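Local structure of endolysin B (Mycobacterium phage D29, 3HC7) at residues A[25-29]-A[243-247]; A[47-51]-A[187-193]; A[56-61]-A[87-91]; A[64-69]-A[102-106]; A[179-183]-A[214-219]. The protein cleaves the ester junction between mycolic acids and the cell wall beneath them in the mycobacterial host, helping the phage burst the cell at the end of infection. One frame throughout, in Å; residues are numbered along the deposited sequence.

How the contacts relate
The five contacts tie helices of an alpha/beta-hydrolase fold to one another and to nearby loops, round a central parallel sheet. Contact 1 joins an early helix to the last helix of the chain, and the other four fall between 25-29 and 243-247. Contacts 2, 3 and 4 follow one another along helix 50-70. Contact 3 touches both of the others, with centres about 16 Å from contact 2 and 12 Å from contact 4. Contact 5 shares helix 179-189 with contact 2 and touches it, about 14 Å between centres. Contacts 4 and 5 are farthest apart, about 39 Å between centres. Contacts 2 and 3 pack helices near the catalytic S82; 1, 4 and 5 lie away from the catalytic residues.

Contact 1: A[25-29]-A[243-247]; sequences DTARD and NRYPA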
# COMPACT_ATOMS: atom_id res chain seq x y z
N ASP A 25 7.82 11.03 6.55
CA ASP A 25 8.66 12.13 6.07
C ASP A 25 7.77 13.18 5.43
O ASP A 25 7.96 14.38 5.61
CB ASP A 25 9.68 11.65 5.03
CG ASP A 25 10.62 10.59 5.57
OD1 ASP A 25 10.76 10.48 6.81
OD2 ASP A 25 11.22 9.87 4.73
N THR A 26 6.79 12.71 4.66
CA THR A 26 5.89 13.59 3.95
C THR A 26 5.06 14.40 4.94
O THR A 26 5.06 15.62 4.89
CB THR A 26 4.98 12.81 2.98
OG1 THR A 26 5.79 12.12 2.02
CG2 THR A 26 4.03 13.74 2.26
N ALA A 27 4.35 13.71 5.84
CA ALA A 27 3.56 14.38 6.87
C ALA A 27 4.35 15.49 7.58
O ALA A 27 3.82 16.56 7.89
CB ALA A 27 3.05 13.37 7.89
N ARG A 28 5.63 15.23 7.82
CA ARG A 28 6.49 16.19 8.51
C ARG A 28 6.76 17.45 7.68
O ARG A 28 7.24 18.45 8.20
CB ARG A 28 7.81 15.54 8.92
CG ARG A 28 7.68 14.58 10.10
CD ARG A 28 9.04 14.14 10.62
NE ARG A 28 8.96 13.68 12.00
CZ ARG A 28 8.91 12.40 12.36
NH1 ARG A 28 8.93 11.45 11.43
NH2 ARG A 28 8.84 12.07 13.64
N ASP A 29 6.45 17.39 6.39
CA ASP A 29 6.66 18.53 5.50
C ASP A 29 5.40 19.37 5.30
O ASP A 29 5.41 20.35 4.56
CB ASP A 29 7.20 18.06 4.14
CG ASP A 29 8.67 17.72 4.18
OD1 ASP A 29 9.29 17.86 5.26
OD2 ASP A 29 9.22 17.31 3.13
N ASN A 243 10.92 9.72 -4.55
CA ASN A 243 11.03 11.12 -4.14
C ASN A 243 9.67 11.61 -3.66
O ASN A 243 8.68 11.53 -4.40
CB ASN A 243 11.52 11.96 -5.32
CG ASN A 243 11.42 13.45 -5.05
OD1 ASN A 243 11.56 13.90 -3.92
ND2 ASN A 243 11.19 14.22 -6.11
N ARG A 244 9.61 12.13 -2.44
CA ARG A 244 8.34 12.49 -1.80
C ARG A 244 7.82 13.90 -2.11
O ARG A 244 6.70 14.24 -1.74
CB ARG A 244 8.47 12.36 -0.28
CG ARG A 244 9.16 13.55 0.40
CD ARG A 244 9.28 13.34 1.90
NE ARG A 244 9.93 14.46 2.57
CZ ARG A 244 11.24 14.55 2.77
NH1 ARG A 244 12.05 13.58 2.36
NH2 ARG A 244 11.74 15.61 3.39
N TYR A 245 8.63 14.72 -2.76
CA TYR A 245 8.29 16.14 -2.88
C TYR A 245 7.04 16.46 -3.72
O TYR A 245 6.21 17.26 -3.29
CB TYR A 245 9.52 16.97 -3.28
CG TYR A 245 10.49 17.09 -2.13
CD1 TYR A 245 10.17 17.82 -1.00
CD2 TYR A 245 11.72 16.44 -2.16
CE1 TYR A 245 11.04 17.92 0.06
CE2 TYR A 245 12.60 16.54 -1.10
CZ TYR A 245 12.26 17.28 0.01
OH TYR A 245 13.13 17.39 1.07
N PRO A 246 6.89 15.83 -4.90
CA PRO A 246 5.64 16.06 -5.63
C PRO A 246 4.41 15.75 -4.77
O PRO A 246 3.38 16.42 -4.90
CB PRO A 246 5.74 15.07 -6.79
CG PRO A 246 7.20 14.86 -6.99
CD PRO A 246 7.81 14.93 -5.62
N ALA A 247 4.52 14.75 -3.89
CA ALA A 247 3.44 14.39 -2.98
C ALA A 247 3.23 15.48 -1.93
O ALA A 247 2.09 15.74 -1.53
CB ALA A 247 3.73 13.06 -2.30
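The guanidinium of R244 is flanked by D25 and Y245 and edged by D29. CB of D25 lies over one face, and D25 CB is 3.6 Å from R244 CD. Y245 CZ, from the next residue along, covers the opposite face, offset toward the rim. At the edge, near the plane, sits the carboxylate of D29. R244 grips it side-on, and both nitrogens go to one oxygen. R244 NE is 3.0 Å and R244 NH2 3.1 Å from D29 OD2, and they arrive from the same face of the carboxylate. The two planes are turned 47° apart. In this alpha/beta-hydrolase fold the salt bridge ties D29, near the end of helix 22-27, to R244, which leads into helix 245-251. N243 OD1 caps that second helix by accepting from Y245 N. The arm of R244 is extended from CG to NE and slides past T26, whose OG1 is 3.5 Å from R244 CB. That hydroxyl is bonded to L22 O, one turn back in its own helix. D25 OD1 is likewise held by G21 N. D25 OD2 stays 4.5 Å from R244 NH1 and well out of the guanidinium plane, leaving only attraction between charges.

Contact 2: A[47-51]-A[187-193]; sequences FPMWP and VMKASGF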
# COMPACT_ATOMS: atom_id res chain seq x y z
N PHE A 47 6.94 -10.72 6.26
CA PHE A 47 6.27 -12.02 6.19
C PHE A 47 6.03 -12.64 7.55
O PHE A 47 6.96 -12.75 8.35
CB PHE A 47 7.05 -13.02 5.34
CG PHE A 47 6.30 -14.30 5.11
CD1 PHE A 47 5.35 -14.39 4.10
CD2 PHE A 47 6.49 -15.40 5.93
CE1 PHE A 47 4.63 -15.56 3.89
CE2 PHE A 47 5.78 -16.58 5.73
CZ PHE A 47 4.84 -16.65 4.71
N PRO A 48 4.78 -13.08 7.82
CA PRO A 48 3.65 -12.99 6.88
C PRO A 48 3.14 -11.56 6.80
O PRO A 48 2.96 -10.90 7.83
CB PRO A 48 2.58 -13.87 7.53
CG PRO A 48 2.88 -13.81 8.99
CD PRO A 48 4.38 -13.62 9.13
N MET A 49 2.91 -11.08 5.59
CA MET A 49 2.50 -9.70 5.38
C MET A 49 1.00 -9.48 5.62
O MET A 49 0.62 -8.52 6.27
CB MET A 49 2.86 -9.25 3.97
CG MET A 49 2.58 -7.78 3.69
SD MET A 49 3.09 -7.30 2.03
CE MET A 49 4.87 -7.53 2.18
N TRP A 50 0.15 -10.36 5.10
CA TRP A 50 -1.28 -10.06 5.18
C TRP A 50 -1.81 -9.84 6.60
O TRP A 50 -2.57 -8.90 6.83
CB TRP A 50 -2.16 -11.05 4.39
CG TRP A 50 -3.46 -10.37 4.06
CD1 TRP A 50 -4.65 -10.51 4.72
CD2 TRP A 50 -3.68 -9.38 3.04
NE1 TRP A 50 -5.61 -9.70 4.15
CE2 TRP A 50 -5.04 -8.99 3.12
CE3 TRP A 50 -2.87 -8.80 2.06
CZ2 TRP A 50 -5.60 -8.05 2.26
CZ3 TRP A 50 -3.43 -7.86 1.20
CH2 TRP A 50 -4.78 -7.49 1.31
N PRO A 51 -1.39 -10.68 7.57
CA PRO A 51 -1.82 -10.37 8.95
C PRO A 51 -1.33 -9.00 9.38
O PRO A 51 -1.99 -8.34 10.19
CB PRO A 51 -1.14 -11.45 9.79
CG PRO A 51 -0.92 -12.60 8.82
CD PRO A 51 -0.61 -11.93 7.50
N VAL A 187 2.59 -15.22 -1.52
CA VAL A 187 3.42 -14.76 -0.41
C VAL A 187 2.81 -13.53 0.29
O VAL A 187 2.73 -13.46 1.52
CB VAL A 187 4.86 -14.45 -0.89
CG1 VAL A 187 5.60 -13.59 0.10
CG2 VAL A 187 5.60 -15.74 -1.09
N MET A 188 2.34 -12.58 -0.50
CA MET A 188 1.73 -11.39 0.07
C MET A 188 0.41 -11.64 0.81
O MET A 188 0.10 -10.92 1.77
CB MET A 188 1.56 -10.33 -1.00
CG MET A 188 2.87 -9.70 -1.43
SD MET A 188 2.59 -8.53 -2.77
CE MET A 188 1.06 -7.79 -2.24
N LYS A 189 -0.37 -12.64 0.39
CA LYS A 189 -1.67 -12.92 1.01
C LYS A 189 -1.66 -13.97 2.12
O LYS A 189 -2.65 -14.14 2.83
CB LYS A 189 -2.67 -13.35 -0.07
CG LYS A 189 -2.94 -12.30 -1.12
CD LYS A 189 -3.46 -12.93 -2.40
CE LYS A 189 -4.76 -13.67 -2.18
NZ LYS A 189 -5.29 -14.20 -3.48
N ALA A 190 -0.55 -14.69 2.27
CA ALA A 190 -0.51 -15.85 3.15
C ALA A 190 -0.57 -15.48 4.63
O ALA A 190 -0.09 -14.42 5.02
CB ALA A 190 0.75 -16.68 2.87
N SER A 191 -1.15 -16.36 5.44
CA SER A 191 -1.17 -16.20 6.89
C SER A 191 0.14 -16.67 7.52
O SER A 191 0.44 -16.35 8.67
CB SER A 191 -2.34 -16.98 7.49
OG SER A 191 -2.25 -18.35 7.13
N GLY A 192 0.91 -17.43 6.75
CA GLY A 192 2.16 -18.06 7.19
C GLY A 192 2.57 -19.08 6.13
O GLY A 192 1.84 -19.28 5.16
N PHE A 193 3.71 -19.74 6.31
CA PHE A 193 4.20 -20.66 5.28
C PHE A 193 3.47 -21.99 5.36
O PHE A 193 3.08 -22.56 4.34
CB PHE A 193 5.71 -20.90 5.45
CG PHE A 193 6.41 -21.16 4.15
CD1 PHE A 193 6.92 -20.12 3.40
CD2 PHE A 193 6.54 -22.45 3.67
CE1 PHE A 193 7.57 -20.36 2.18
CE2 PHE A 193 7.18 -22.70 2.46
CZ PHE A 193 7.69 -21.65 1.72
O HOH W 1 1.59 -12.79 3.93
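The ring of F47 is the main bump, and it drops into a hollow formed by V187, A190, G192 and F193. Its chi1 of -173° sets the ring opposite the backbone N, reaching across to the other segment. F47 CZ comes 3.6 Å from G192 C. The CD1 and CE1 edge faces V187 O near the ring plane, and F47 CD1 is 4.1 Å from V187 CG1. A190 CB approaches the ring obliquely, and F47 CZ meets F193 CD1. P48, which follows a cis peptide bond, puts its CB over the centre of one F47 face. P48 CB also rests 3.5 Å from S191 O. G192 N is buried here with no partner in the model. P51 fits beside the same turn, its CD 3.6 Å from A190 O. Here the loop leading into helix 50-70 lies against the end of helix 179-189 in the alpha/beta-hydrolase fold, and M49 on that loop is about 7 Å from the catalytic S82, side chain to side chain. W50 sets its CB 3.5 Å from K189 O, while its indole packs on I86 and Q90 of helix 83-96. M49 SD meets M188 CG at 4.2 Å. A water bridges the two segments. It accepts from W50 N at 3.1 Å and lies within bonding distance of V187 O and A190 O, though it may lack protons for every acceptor around it.

Contact 3: A[56-61]-A[87-91]; sequences GVAELI and VVGQV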
# COMPACT_ATOMS: atom_id res chain seq x y z
N GLY A 56 -2.91 -3.02 10.39
CA GLY A 56 -2.81 -1.65 9.93
C GLY A 56 -4.17 -1.13 9.50
O GLY A 56 -4.52 0.01 9.78
N VAL A 57 -4.93 -1.97 8.80
CA VAL A 57 -6.27 -1.59 8.36
C VAL A 57 -7.16 -1.29 9.56
O VAL A 57 -7.84 -0.27 9.60
CB VAL A 57 -6.92 -2.68 7.47
CG1 VAL A 57 -8.46 -2.49 7.38
CG2 VAL A 57 -6.32 -2.64 6.07
N ALA A 58 -7.16 -2.18 10.55
CA ALA A 58 -7.99 -1.98 11.73
C ALA A 58 -7.62 -0.67 12.42
O ALA A 58 -8.50 0.09 12.84
CB ALA A 58 -7.86 -3.15 12.68
N GLU A 59 -6.33 -0.39 12.54
CA GLU A 59 -5.91 0.83 13.21
C GLU A 59 -6.25 2.09 12.41
O GLU A 59 -6.61 3.12 12.99
CB GLU A 59 -4.42 0.81 13.54
CG GLU A 59 -3.94 2.07 14.26
CD GLU A 59 -4.44 2.16 15.70
OE1 GLU A 59 -4.89 1.14 16.25
OE2 GLU A 59 -4.37 3.27 16.28
N LEU A 60 -6.13 2.02 11.09
CA LEU A 60 -6.44 3.18 10.26
C LEU A 60 -7.93 3.52 10.32
O LEU A 60 -8.31 4.69 10.34
CB LEU A 60 -5.99 2.94 8.81
CG LEU A 60 -6.37 4.10 7.88
CD1 LEU A 60 -5.83 5.41 8.42
CD2 LEU A 60 -5.89 3.84 6.47
N ILE A 61 -8.77 2.49 10.35
CA ILE A 61 -10.20 2.70 10.43
C ILE A 61 -10.55 3.34 11.77
O ILE A 61 -11.26 4.35 11.83
CB ILE A 61 -10.96 1.38 10.28
CG1 ILE A 61 -10.88 0.87 8.84
CG2 ILE A 61 -12.42 1.56 10.70
CD1 ILE A 61 -11.27 -0.59 8.69
N VAL A 87 -2.71 -1.08 2.95
CA VAL A 87 -3.56 -0.70 4.08
C VAL A 87 -4.51 0.44 3.68
O VAL A 87 -5.72 0.33 3.86
CB VAL A 87 -2.75 -0.28 5.33
CG1 VAL A 87 -3.68 0.35 6.40
CG2 VAL A 87 -1.99 -1.48 5.90
N VAL A 88 -3.96 1.52 3.14
CA VAL A 88 -4.78 2.67 2.74
C VAL A 88 -5.76 2.26 1.63
O VAL A 88 -6.92 2.70 1.63
CB VAL A 88 -3.93 3.86 2.26
CG1 VAL A 88 -4.81 4.97 1.68
CG2 VAL A 88 -3.07 4.41 3.40
N GLY A 89 -5.29 1.44 0.70
CA GLY A 89 -6.11 0.99 -0.41
C GLY A 89 -7.29 0.12 0.04
O GLY A 89 -8.39 0.24 -0.48
N GLN A 90 -7.05 -0.74 1.03
CA GLN A 90 -8.12 -1.58 1.55
C GLN A 90 -9.17 -0.76 2.24
O GLN A 90 -10.37 -0.99 2.07
CB GLN A 90 -7.56 -2.62 2.51
CG GLN A 90 -6.86 -3.76 1.81
CD GLN A 90 -7.83 -4.69 1.13
OE1 GLN A 90 -8.77 -5.18 1.75
NE2 GLN A 90 -7.59 -4.97 -0.15
N VAL A 91 -8.72 0.22 3.03
CA VAL A 91 -9.63 1.08 3.76
C VAL A 91 -10.48 1.87 2.78
O VAL A 91 -11.69 1.93 2.92
CB VAL A 91 -8.89 2.01 4.75
CG1 VAL A 91 -9.79 3.14 5.21
CG2 VAL A 91 -8.40 1.22 5.94
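Helices 56-61 and 87-91 run in the same general sense, with axes 9.0 Å apart at closest approach and a crossing angle of -61°. In this alpha/beta-hydrolase fold the catalytic S82 sits in the turn between strand 76-81 and helix 83-96, consistent with a nucleophile elbow, and helix 50-70 packs beside that helix. V87 meets V57 at the tightest point of the backbones, where their CA atoms are 5.1 Å apart. G56, with no side chain, probably allows this. V87 CG2 fills the place beside the glycine CA, while V87 CG1 lies 3.5 Å from G56 C. A chi1 of 170° turns the CG1 branch of V87 onto the G56-V57 peptide.

V57 works with both of its branches. V57 CG2 touches the CB of Q90 at 3.8 Å, and CG1 slides alongside V91 CG2. Only the base of Q90 takes part; its amide turns away, where NE2 is hydrogen-bonded to D146. L60 points at the second helix and lays CD2 into the space between V87, V88 and V91. The side chain of V88 lies farther round its helix, against V9, V113 and F115 of the central sheet. L60 itself also reaches F7, so the pair of helices sits directly on the strands. The helices share no hydrogen bonds; carbons pack together, partly against the backbone carbonyls of G56 and V87. V91 offers one methyl, CG2, to three partners at once: V57 CG1 at 4.0 Å, L60 CD2 at 3.7 Å and I61 CG1 at 3.8 Å.

Contact 4: A[64-69]-A[102-106]; sequences IELKLD and RLHRF
Two acidic residues one turn apart, E65 and D69, each meet an arginine: R102 in the loop and R105 in the 3-10 turn that follows. D69 and R105 pair end-on. R105 NH1 gives a bond of 2.9 Å to D69 OD1, on the syn lone pair of that oxygen. R105 NH2 serves both oxygens, at 3.2 Å to D69 OD2 and at 3.3 Å to D69 OD1, the first of these nearly straight at 166°. The carboxylate and guanidinium are almost coplanar, 25° apart, and OD1 takes two donors.

E65 and R102 fit less flatly, their planes 56° apart. NH2 of R102 donates to E65 OE1 at 2.9 Å, on the syn side and tilted from the guanidinium plane. NE of R102 bonds to E65 OE2, but that distance is too short to be read closely. A water links the two pairs. It donates to E65 OE2, accepts from R105 NH2 at 3.2 Å and reaches R102 O weakly. R105 NH2 thus has two hydrogens for three acceptors, and its bond to D69 OD1 is more bent than that to OD2.

Beneath the charges the contact is apolar. F106 lays its ring against L68, and L68 CB meets F106 CE1 at 3.6 Å. D69 OD1 lies at the edge of this ring, while R105 CG covers the centre of one face. L103 CD2 packs on E65 CG at 3.5 Å, and L103 CD1 on I64.

The loop runs from helix 83-96 toward strand 110-116 over the later part of helix 50-70. I64, L68 and F106 all reach F76 of strand 76-81, and L103 leans on V91 and I96 of helix 83-96.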
# COMPACT_ATOMS: atom_id res chain seq x y z
N ILE A 64 -9.37 7.06 11.99
CA ILE A 64 -10.18 7.92 11.13
C ILE A 64 -11.49 8.30 11.82
O ILE A 64 -11.87 9.47 11.86
CB ILE A 64 -10.48 7.26 9.78
CG1 ILE A 64 -9.24 7.32 8.88
CG2 ILE A 64 -11.65 7.97 9.11
CD1 ILE A 64 -9.36 6.52 7.59
N GLU A 65 -12.16 7.30 12.37
CA GLU A 65 -13.39 7.52 13.12
C GLU A 65 -13.16 8.47 14.28
O GLU A 65 -13.96 9.39 14.50
CB GLU A 65 -13.92 6.20 13.68
CG GLU A 65 -14.56 5.31 12.65
CD GLU A 65 -14.96 3.98 13.24
OE1 GLU A 65 -14.53 3.67 14.37
OE2 GLU A 65 -15.71 3.24 12.56
N LEU A 66 -12.08 8.25 15.02
CA LEU A 66 -11.80 9.09 16.18
C LEU A 66 -11.65 10.55 15.79
O LEU A 66 -12.48 11.39 16.15
CB LEU A 66 -10.54 8.61 16.89
CG LEU A 66 -10.64 7.25 17.58
CD1 LEU A 66 -9.36 6.96 18.35
CD2 LEU A 66 -11.84 7.22 18.50
N LYS A 67 -10.60 10.85 15.05
CA LYS A 67 -10.29 12.23 14.68
C LYS A 67 -11.47 12.92 14.00
O LYS A 67 -11.81 14.05 14.32
CB LYS A 67 -9.06 12.27 13.78
CG LYS A 67 -7.74 12.25 14.52
CD LYS A 67 -7.69 11.18 15.60
CE LYS A 67 -6.42 11.29 16.43
NZ LYS A 67 -6.37 10.29 17.53
N LEU A 68 -12.11 12.21 13.07
CA LEU A 68 -13.16 12.82 12.26
C LEU A 68 -14.51 12.97 12.98
O LEU A 68 -15.29 13.86 12.64
CB LEU A 68 -13.33 12.05 10.94
CG LEU A 68 -12.53 12.63 9.77
CD1 LEU A 68 -11.15 13.11 10.21
CD2 LEU A 68 -12.41 11.64 8.64
N ASP A 69 -14.78 12.11 13.95
CA ASP A 69 -15.95 12.31 14.80
C ASP A 69 -15.73 13.48 15.74
O ASP A 69 -16.66 14.22 16.07
CB ASP A 69 -16.28 11.04 15.59
CG ASP A 69 -17.18 10.08 14.83
OD1 ASP A 69 -17.81 10.52 13.84
OD2 ASP A 69 -17.27 8.90 15.22
N ARG A 102 -18.17 1.08 6.68
CA ARG A 102 -18.06 1.70 8.00
C ARG A 102 -17.66 3.17 7.96
O ARG A 102 -18.05 3.95 8.83
CB ARG A 102 -17.05 0.91 8.85
CG ARG A 102 -16.95 1.35 10.31
CD ARG A 102 -16.17 0.32 11.11
NE ARG A 102 -15.72 0.82 12.41
CZ ARG A 102 -14.81 0.22 13.17
NH1 ARG A 102 -14.25 -0.92 12.78
NH2 ARG A 102 -14.45 0.76 14.33
N LEU A 103 -16.90 3.57 6.94
CA LEU A 103 -16.40 4.94 6.88
C LEU A 103 -17.04 5.74 5.75
O LEU A 103 -16.55 6.81 5.38
CB LEU A 103 -14.88 4.95 6.73
CG LEU A 103 -14.10 4.21 7.82
CD1 LEU A 103 -12.62 4.20 7.51
CD2 LEU A 103 -14.36 4.85 9.17
N HIS A 104 -18.12 5.21 5.19
CA HIS A 104 -18.72 5.80 4.01
C HIS A 104 -19.22 7.20 4.28
O HIS A 104 -19.19 8.05 3.40
CB HIS A 104 -19.87 4.92 3.48
CG HIS A 104 -20.46 5.44 2.20
ND1 HIS A 104 -19.76 5.47 1.02
CD2 HIS A 104 -21.69 5.95 1.93
CE1 HIS A 104 -20.53 5.97 0.07
NE2 HIS A 104 -21.71 6.27 0.60
N ARG A 105 -19.67 7.45 5.51
CA ARG A 105 -20.17 8.77 5.89
C ARG A 105 -19.07 9.82 5.88
O ARG A 105 -19.34 11.02 5.93
CB ARG A 105 -20.84 8.73 7.26
CG ARG A 105 -19.91 8.38 8.41
CD ARG A 105 -20.69 7.97 9.65
NE ARG A 105 -19.82 7.42 10.68
CZ ARG A 105 -19.28 8.14 11.66
NH1 ARG A 105 -19.52 9.45 11.73
NH2 ARG A 105 -18.49 7.57 12.56
N PHE A 106 -17.81 9.39 5.82
CA PHE A 106 -16.71 10.35 5.75
C PHE A 106 -16.28 10.58 4.31
O PHE A 106 -15.39 11.38 4.04
CB PHE A 106 -15.51 9.91 6.59
CG PHE A 106 -15.81 9.71 8.05
CD1 PHE A 106 -16.22 10.77 8.84
CD2 PHE A 106 -15.67 8.46 8.63
CE1 PHE A 106 -16.50 10.59 10.18
CE2 PHE A 106 -15.94 8.27 9.97
CZ PHE A 106 -16.36 9.33 10.75
O HOH W 2 -17.84 4.51 12.14

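Contact 5: A[179-183]-A[214-219]; sequences YEVAI and EGIALA
Y179 reaches across to the second helix with its ring, whose hydroxyl ends over G215. The ring swings out opposite its own backbone N (chi1 -179°), straight out from helix 179-189. Y179 OH comes 3.1 Å from G215 CA, where the glycine has no side chain. OH is near G215 N as well, but the angle is too poor for a hydrogen bond. E214 crosses the tyrosine obliquely, its carboxylate plane 70° from the ring plane, and its CG is 3.8 Å from Y179 OH. The carboxylate is engaged by R210 in a salt bridge, and R210 also makes a cation-pi contact with Y179.

L218 slides past Y179 in the opposite direction. Its CD2 is the methyl that does most of the touching. L218 CD2 lies 4.1 Å from Y179 CE2, 3.9 Å from E180 CA and 3.8 Å from I183 CD1. E180 crosses L218 at about a right angle and offers CG to the same methyl. I183 runs obliquely to L218. I183 CD1 reaches G215 CA at 3.7 Å, and the other branch, I183 CG2, packs on A219 CB at 4.1 Å. Within its own helix, CG1 of I183 lies over one face of the Y179 ring, toward the rim.

The two helical segments cross at -66°, with axes 10.4 Å apart. Helices 179-189, 200-207 and 212-230 form a helical group of this alpha/beta hydrolase, between D166 and H240 in the chain. In helix 200-207, L204 and L207 touch I183, and V200 touches A219. F193, from the loop after helix 179-189, also packs on A219 and I216.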
# COMPACT_ATOMS: atom_id res chain seq x y z
N TYR A 179 3.37 -17.86 -13.43
CA TYR A 179 3.72 -18.62 -12.22
C TYR A 179 4.43 -17.79 -11.14
O TYR A 179 3.99 -17.77 -9.98
CB TYR A 179 4.61 -19.80 -12.63
CG TYR A 179 5.03 -20.69 -11.49
CD1 TYR A 179 4.12 -21.55 -10.87
CD2 TYR A 179 6.34 -20.70 -11.04
CE1 TYR A 179 4.51 -22.38 -9.84
CE2 TYR A 179 6.74 -21.51 -10.01
CZ TYR A 179 5.83 -22.36 -9.42
OH TYR A 179 6.26 -23.18 -8.41
N GLU A 180 5.53 -17.15 -11.51
CA GLU A 180 6.30 -16.33 -10.58
C GLU A 180 5.43 -15.23 -9.98
O GLU A 180 5.51 -14.94 -8.78
CB GLU A 180 7.51 -15.70 -11.30
CG GLU A 180 8.62 -16.68 -11.61
CD GLU A 180 8.37 -17.45 -12.89
OE1 GLU A 180 7.31 -17.24 -13.52
OE2 GLU A 180 9.24 -18.27 -13.26
N VAL A 181 4.59 -14.63 -10.81
CA VAL A 181 3.68 -13.60 -10.34
C VAL A 181 2.66 -14.18 -9.36
O VAL A 181 2.38 -13.59 -8.32
CB VAL A 181 2.97 -12.89 -11.52
CG1 VAL A 181 1.82 -12.05 -11.03
CG2 VAL A 181 3.96 -12.03 -12.29
N ALA A 182 2.12 -15.36 -9.67
CA ALA A 182 1.13 -15.99 -8.80
C ALA A 182 1.74 -16.30 -7.43
O ALA A 182 1.08 -16.15 -6.39
CB ALA A 182 0.58 -17.26 -9.44
N ILE A 183 2.99 -16.75 -7.42
CA ILE A 183 3.61 -17.14 -6.16
C ILE A 183 3.92 -15.90 -5.33
O ILE A 183 3.76 -15.89 -4.11
CB ILE A 183 4.83 -18.03 -6.40
CG1 ILE A 183 4.36 -19.40 -6.89
CG2 ILE A 183 5.64 -18.16 -5.12
CD1 ILE A 183 5.40 -20.46 -6.86
N GLU A 214 9.25 -26.92 -5.96
CA GLU A 214 9.68 -25.78 -6.75
C GLU A 214 8.99 -24.51 -6.24
O GLU A 214 9.60 -23.44 -6.18
CB GLU A 214 9.39 -26.00 -8.23
CG GLU A 214 9.61 -24.76 -9.08
CD GLU A 214 9.57 -25.04 -10.59
OE1 GLU A 214 9.36 -26.20 -10.99
OE2 GLU A 214 9.74 -24.07 -11.37
N GLY A 215 7.72 -24.65 -5.86
CA GLY A 215 6.96 -23.52 -5.36
C GLY A 215 7.44 -23.10 -3.97
O GLY A 215 7.46 -21.91 -3.64
N ILE A 216 7.83 -24.07 -3.16
CA ILE A 216 8.34 -23.77 -1.83
C ILE A 216 9.64 -22.97 -1.95
O ILE A 216 9.82 -21.94 -1.28
CB ILE A 216 8.59 -25.08 -1.05
CG1 ILE A 216 7.26 -25.69 -0.61
CG2 ILE A 216 9.49 -24.83 0.15
CD1 ILE A 216 7.40 -27.11 -0.09
N ALA A 217 10.53 -23.43 -2.81
CA ALA A 217 11.81 -22.76 -3.03
C ALA A 217 11.64 -21.32 -3.52
O ALA A 217 12.29 -20.42 -3.00
CB ALA A 217 12.64 -23.54 -4.00
N LEU A 218 10.78 -21.11 -4.51
CA LEU A 218 10.58 -19.75 -5.03
C LEU A 218 9.95 -18.83 -3.98
O LEU A 218 10.34 -17.68 -3.83
CB LEU A 218 9.74 -19.75 -6.30
CG LEU A 218 9.43 -18.35 -6.86
CD1 LEU A 218 10.72 -17.67 -7.29
CD2 LEU A 218 8.45 -18.42 -8.01
N ALA A 219 8.94 -19.34 -3.28
CA ALA A 219 8.34 -18.59 -2.19
C ALA A 219 9.38 -18.20 -1.13
O ALA A 219 9.41 -17.08 -0.65
CB ALA A 219 7.21 -19.38 -1.55